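Local coordinates for protein putative oxidoreductase (Jannaschia sp., PDB 3C24) that is probably an oxidoreductase that uses a nicotinamide dinucleotide bound by its N-terminal Rossmann-type domain, at residues V14-A19 and R29-S34; G63-A68 and E85-R90. All coordinates share one frame; numbering follows the deposited sequence.

Overall arrangement
From the N terminus, strand 13-17 leads through the turn at Gly18 into helix 22-33, and contact 1 closes this first loop by folding the end of the helix back over the strand. The chain then forms strand 37-41 and helix 45-53 before reaching 63-68, where contact 2 opens; it closes at 85-90, on the last part of helix 77-87 and just beyond. The two contacts therefore follow one another, neither nested nor crossed, their centres about 16 Å apart. Strand 13-17 joins them: Val14 and Ile16 face helix 22-33, while Ala15 and Leu17 pack on Trp64, so together the contacts tie layers on opposite faces of the Rossmann-type sheet.

Contact 1: residues V14-A19 and R29-S34; sequences VAILGA and RKIHDS
Val14 and Ile16 on strand 13-17 both pack against Ile31 near the end of helix 22-33, the first strand and helix of a beta-alpha-beta unit in the Rossmann-type fold. Val14 comes first, its CB lying 4.2 Å from CG2 of Ile31, a loose apolar approach. Ala15 turns to the other face of the sheet. At Ile16 the side chain again projects to the helix, and its terminal CD1 reaches to 3.9 Å from CG1 of Ile31, the two chains crossing at a slant. Ile31 thus divides its branches between the strand residues: CG1, beside the backbone N (chi1 -67°), meets Ile16, and CG2, anti to that N, meets Val14. Helix 160-172 adds Ile168 against Val14 and Met172 against Ile31, and Leu38 of strand 37-41 touches both isoleucines. Beyond Leu17, Gly18 with its positive phi begins the turn into the helix, as in the glycine-rich nucleotide-binding loops of this fold. Within 29-34, just past Ile31, the carbonyl O of Ile31 accepts hydrogen bonds from both the backbone N and the hydroxyl of Ser34, OG lying 2.8 Å from Ile31 O in the carbonyl plane, on a lone pair.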
# COMPACT_ATOMS: atom_id res chain seq x y z
N VAL A 14 -16.33 -28.43 -16.94
CA VAL A 14 -15.23 -28.04 -16.08
C VAL A 14 -15.37 -28.75 -14.76
O VAL A 14 -16.36 -28.53 -14.04
CB VAL A 14 -15.26 -26.53 -15.83
CG1 VAL A 14 -14.09 -26.04 -14.94
CG2 VAL A 14 -15.23 -25.71 -17.17
N ALA A 15 -14.39 -29.61 -14.48
CA ALA A 15 -14.30 -30.33 -13.22
C ALA A 15 -13.39 -29.54 -12.31
O ALA A 15 -12.31 -29.06 -12.70
CB ALA A 15 -13.77 -31.75 -13.43
N ILE A 16 -13.84 -29.33 -11.09
CA ILE A 16 -13.04 -28.64 -10.09
C ILE A 16 -12.75 -29.60 -8.94
O ILE A 16 -13.65 -30.06 -8.27
CB ILE A 16 -13.75 -27.40 -9.56
CG1 ILE A 16 -14.09 -26.43 -10.70
CG2 ILE A 16 -12.90 -26.68 -8.51
CD1 ILE A 16 -15.00 -25.34 -10.34
N LEU A 17 -11.46 -29.85 -8.74
CA LEU A 17 -10.96 -30.69 -7.66
C LEU A 17 -10.86 -29.84 -6.38
O LEU A 17 -10.29 -28.71 -6.39
CB LEU A 17 -9.61 -31.33 -8.04
CG LEU A 17 -9.60 -32.56 -8.97
CD1 LEU A 17 -10.53 -32.43 -10.11
CD2 LEU A 17 -8.12 -32.83 -9.40
N GLY A 18 -11.37 -30.38 -5.28
CA GLY A 18 -11.37 -29.65 -4.01
C GLY A 18 -12.44 -28.56 -4.09
O GLY A 18 -12.33 -27.48 -3.52
N ALA A 19 -13.50 -28.87 -4.80
CA ALA A 19 -14.57 -27.88 -5.08
C ALA A 19 -15.25 -27.29 -3.88
O ALA A 19 -15.76 -26.19 -3.95
CB ALA A 19 -15.61 -28.46 -6.01
N ARG A 29 -18.91 -21.92 -7.39
CA ARG A 29 -20.16 -21.15 -7.53
C ARG A 29 -20.14 -20.36 -8.85
O ARG A 29 -21.11 -20.33 -9.59
CB ARG A 29 -20.41 -20.21 -6.35
CG ARG A 29 -21.51 -19.18 -6.62
CD ARG A 29 -21.75 -18.32 -5.36
NE ARG A 29 -22.85 -18.88 -4.61
CZ ARG A 29 -22.99 -18.82 -3.30
NH1 ARG A 29 -22.07 -18.25 -2.54
NH2 ARG A 29 -24.05 -19.38 -2.73
N LYS A 30 -19.00 -19.76 -9.15
CA LYS A 30 -18.88 -19.00 -10.40
C LYS A 30 -19.14 -19.88 -11.61
O LYS A 30 -19.86 -19.49 -12.55
CB LYS A 30 -17.50 -18.34 -10.55
CG LYS A 30 -17.17 -17.23 -9.55
CD LYS A 30 -17.85 -15.95 -9.90
CE LYS A 30 -17.40 -14.77 -8.98
NZ LYS A 30 -17.95 -13.41 -9.38
N ILE A 31 -18.56 -21.07 -11.62
CA ILE A 31 -18.76 -21.99 -12.75
C ILE A 31 -20.20 -22.47 -12.79
O ILE A 31 -20.84 -22.50 -13.86
CB ILE A 31 -17.78 -23.20 -12.70
CG1 ILE A 31 -16.35 -22.69 -12.93
CG2 ILE A 31 -18.09 -24.28 -13.75
CD1 ILE A 31 -16.08 -21.92 -14.28
N HIS A 32 -20.72 -22.82 -11.62
CA HIS A 32 -22.13 -23.25 -11.55
C HIS A 32 -23.08 -22.25 -12.17
O HIS A 32 -24.03 -22.62 -12.87
CB HIS A 32 -22.51 -23.41 -10.08
CG HIS A 32 -23.83 -24.08 -9.88
ND1 HIS A 32 -24.81 -23.57 -9.07
CD2 HIS A 32 -24.31 -25.24 -10.39
CE1 HIS A 32 -25.85 -24.39 -9.08
NE2 HIS A 32 -25.58 -25.40 -9.89
N ASP A 33 -22.83 -20.98 -11.89
CA ASP A 33 -23.72 -19.91 -12.33
C ASP A 33 -23.48 -19.54 -13.78
O ASP A 33 -24.28 -18.80 -14.38
CB ASP A 33 -23.56 -18.65 -11.50
CG ASP A 33 -24.07 -18.82 -10.10
OD1 ASP A 33 -24.78 -19.81 -9.83
OD2 ASP A 33 -23.79 -17.94 -9.27
N SER A 34 -22.37 -20.02 -14.33
CA SER A 34 -22.02 -19.71 -15.74
C SER A 34 -22.66 -20.69 -16.71
O SER A 34 -23.38 -21.63 -16.32
CB SER A 34 -20.52 -19.76 -15.96
OG SER A 34 -20.05 -21.10 -16.13

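Contact 2: residues G63-A68 and E85-R90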
# COMPACT_ATOMS: atom_id res chain seq x y z
N GLY A 63 -16.82 -41.21 -13.29
CA GLY A 63 -17.31 -41.01 -14.65
C GLY A 63 -17.03 -39.63 -15.21
O GLY A 63 -17.00 -39.40 -16.41
N TRP A 64 -16.85 -38.71 -14.29
CA TRP A 64 -16.63 -37.31 -14.68
C TRP A 64 -15.37 -37.12 -15.48
O TRP A 64 -15.29 -36.26 -16.38
CB TRP A 64 -16.55 -36.42 -13.46
CG TRP A 64 -15.47 -36.73 -12.52
CD1 TRP A 64 -15.54 -37.54 -11.45
CD2 TRP A 64 -14.15 -36.19 -12.53
NE1 TRP A 64 -14.35 -37.57 -10.80
CE2 TRP A 64 -13.47 -36.74 -11.44
CE3 TRP A 64 -13.48 -35.30 -13.37
CZ2 TRP A 64 -12.16 -36.43 -11.16
CZ3 TRP A 64 -12.16 -35.00 -13.08
CH2 TRP A 64 -11.52 -35.55 -11.99
N ILE A 65 -14.39 -37.93 -15.15
CA ILE A 65 -13.09 -37.83 -15.79
C ILE A 65 -13.21 -37.87 -17.33
O ILE A 65 -12.58 -37.08 -18.02
CB ILE A 65 -12.11 -38.91 -15.27
CG1 ILE A 65 -11.81 -38.67 -13.79
CG2 ILE A 65 -10.85 -38.92 -16.07
CD1 ILE A 65 -10.98 -39.75 -13.13
N ASP A 66 -14.10 -38.71 -17.83
CA ASP A 66 -14.31 -38.89 -19.29
C ASP A 66 -15.14 -37.83 -19.91
O ASP A 66 -15.31 -37.80 -21.12
CB ASP A 66 -15.02 -40.20 -19.62
CG ASP A 66 -14.10 -41.38 -19.61
OD1 ASP A 66 -12.94 -41.25 -19.18
OD2 ASP A 66 -14.56 -42.46 -20.06
N GLU A 67 -15.66 -36.94 -19.08
CA GLU A 67 -16.53 -35.87 -19.59
C GLU A 67 -15.84 -34.52 -19.53
O GLU A 67 -16.21 -33.60 -20.23
CB GLU A 67 -17.82 -35.82 -18.76
CG GLU A 67 -18.71 -37.09 -18.95
CD GLU A 67 -19.82 -37.22 -17.89
OE1 GLU A 67 -19.59 -36.84 -16.72
OE2 GLU A 67 -20.90 -37.76 -18.22
N ALA A 68 -14.79 -34.46 -18.74
CA ALA A 68 -14.11 -33.17 -18.46
C ALA A 68 -13.24 -32.65 -19.57
O ALA A 68 -12.27 -33.30 -19.97
CB ALA A 68 -13.26 -33.30 -17.16
N GLU A 85 -0.15 -36.07 -9.98
CA GLU A 85 0.39 -37.41 -10.29
C GLU A 85 -0.73 -38.42 -10.35
O GLU A 85 -0.65 -39.40 -11.07
CB GLU A 85 1.45 -37.84 -9.28
CG GLU A 85 2.77 -37.07 -9.55
CD GLU A 85 3.83 -37.19 -8.46
OE1 GLU A 85 3.56 -37.78 -7.40
OE2 GLU A 85 4.97 -36.69 -8.68
N ASP A 86 -1.76 -38.15 -9.58
CA ASP A 86 -2.91 -39.03 -9.53
C ASP A 86 -3.82 -38.83 -10.74
O ASP A 86 -4.16 -39.79 -11.45
CB ASP A 86 -3.72 -38.75 -8.28
CG ASP A 86 -4.99 -39.60 -8.22
OD1 ASP A 86 -5.40 -40.16 -9.26
OD2 ASP A 86 -5.57 -39.69 -7.12
N ILE A 87 -4.11 -37.57 -11.04
CA ILE A 87 -5.12 -37.24 -12.07
C ILE A 87 -4.59 -37.11 -13.49
O ILE A 87 -5.23 -37.56 -14.44
CB ILE A 87 -5.98 -35.96 -11.71
CG1 ILE A 87 -7.25 -35.91 -12.57
CG2 ILE A 87 -5.22 -34.62 -11.84
CD1 ILE A 87 -8.22 -37.09 -12.40
N VAL A 88 -3.43 -36.49 -13.66
CA VAL A 88 -2.91 -36.27 -15.02
C VAL A 88 -2.89 -37.53 -15.89
O VAL A 88 -3.26 -37.47 -17.06
CB VAL A 88 -1.54 -35.51 -15.02
CG1 VAL A 88 -0.79 -35.60 -16.40
CG2 VAL A 88 -1.76 -34.06 -14.61
N PRO A 89 -2.44 -38.69 -15.36
CA PRO A 89 -2.42 -39.87 -16.24
C PRO A 89 -3.79 -40.44 -16.59
O PRO A 89 -3.90 -41.32 -17.50
CB PRO A 89 -1.66 -40.91 -15.42
CG PRO A 89 -0.87 -40.13 -14.43
CD PRO A 89 -1.66 -38.90 -14.12
N ARG A 90 -4.81 -39.95 -15.90
CA ARG A 90 -6.18 -40.48 -16.05
C ARG A 90 -7.08 -39.74 -17.02
O ARG A 90 -8.09 -40.26 -17.47
CB ARG A 90 -6.88 -40.55 -14.66
CG ARG A 90 -6.14 -41.32 -13.58
CD ARG A 90 -6.95 -41.30 -12.24
NE ARG A 90 -8.16 -42.12 -12.35
CZ ARG A 90 -9.09 -42.25 -11.42
NH1 ARG A 90 -8.98 -41.61 -10.27
NH2 ARG A 90 -10.14 -43.03 -11.63
O HOH W 1 -10.33 -40.52 -19.41
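Ile65 lays its CD1 methyl over the centre of one face of the Arg90 guanidinium, 3.6 Å from CZ, the two side chains crossing at about a right angle. CG1 of Ile65, anti to the carbonyl carbon (chi1 -65°), carries CD1 out to this face, whereas CG2 turns to the backbone and comes within 3.4 Å of Arg90 O. The same CG1 sits over the centre of one face of the neighbouring Trp64 indole, so the isoleucine lies between two flat groups. Deeper in, Ile87 completes the apolar cluster. Its CD1 lies 3.9 Å from CD1 of Ile65 and 3.7 Å from CH2 of Trp64, approaching the indole obliquely. Trp64 thus joins the loop before strand 70-73 both to strand 13-17 of the Rossmann-type sheet and to Ile87 of helix 77-87. With an alanine in place of Ile65, CD1 would be gone from the guanidinium face and CG2 from Arg90 O, which would probably open a gap between the Trp64 indole and Arg90, cost Ile87 CD1 one of its neighbours and leave the arginine head freer to turn. Toward solvent, a water bridges the segments, donating to Asp66 OD1 at 2.7 Å and to Arg90 O at 3.0 Å. Asp62 forms a salt bridge with Arg90 NH2, while Asp86 OD1 is a long ionic partner, 4.0 Å from Arg90 NH1. The positive charge at the border of the hydrophobic cluster is therefore probably balanced largely by Asp62, while the flat surface of the guanidinium helps to cover Ile65.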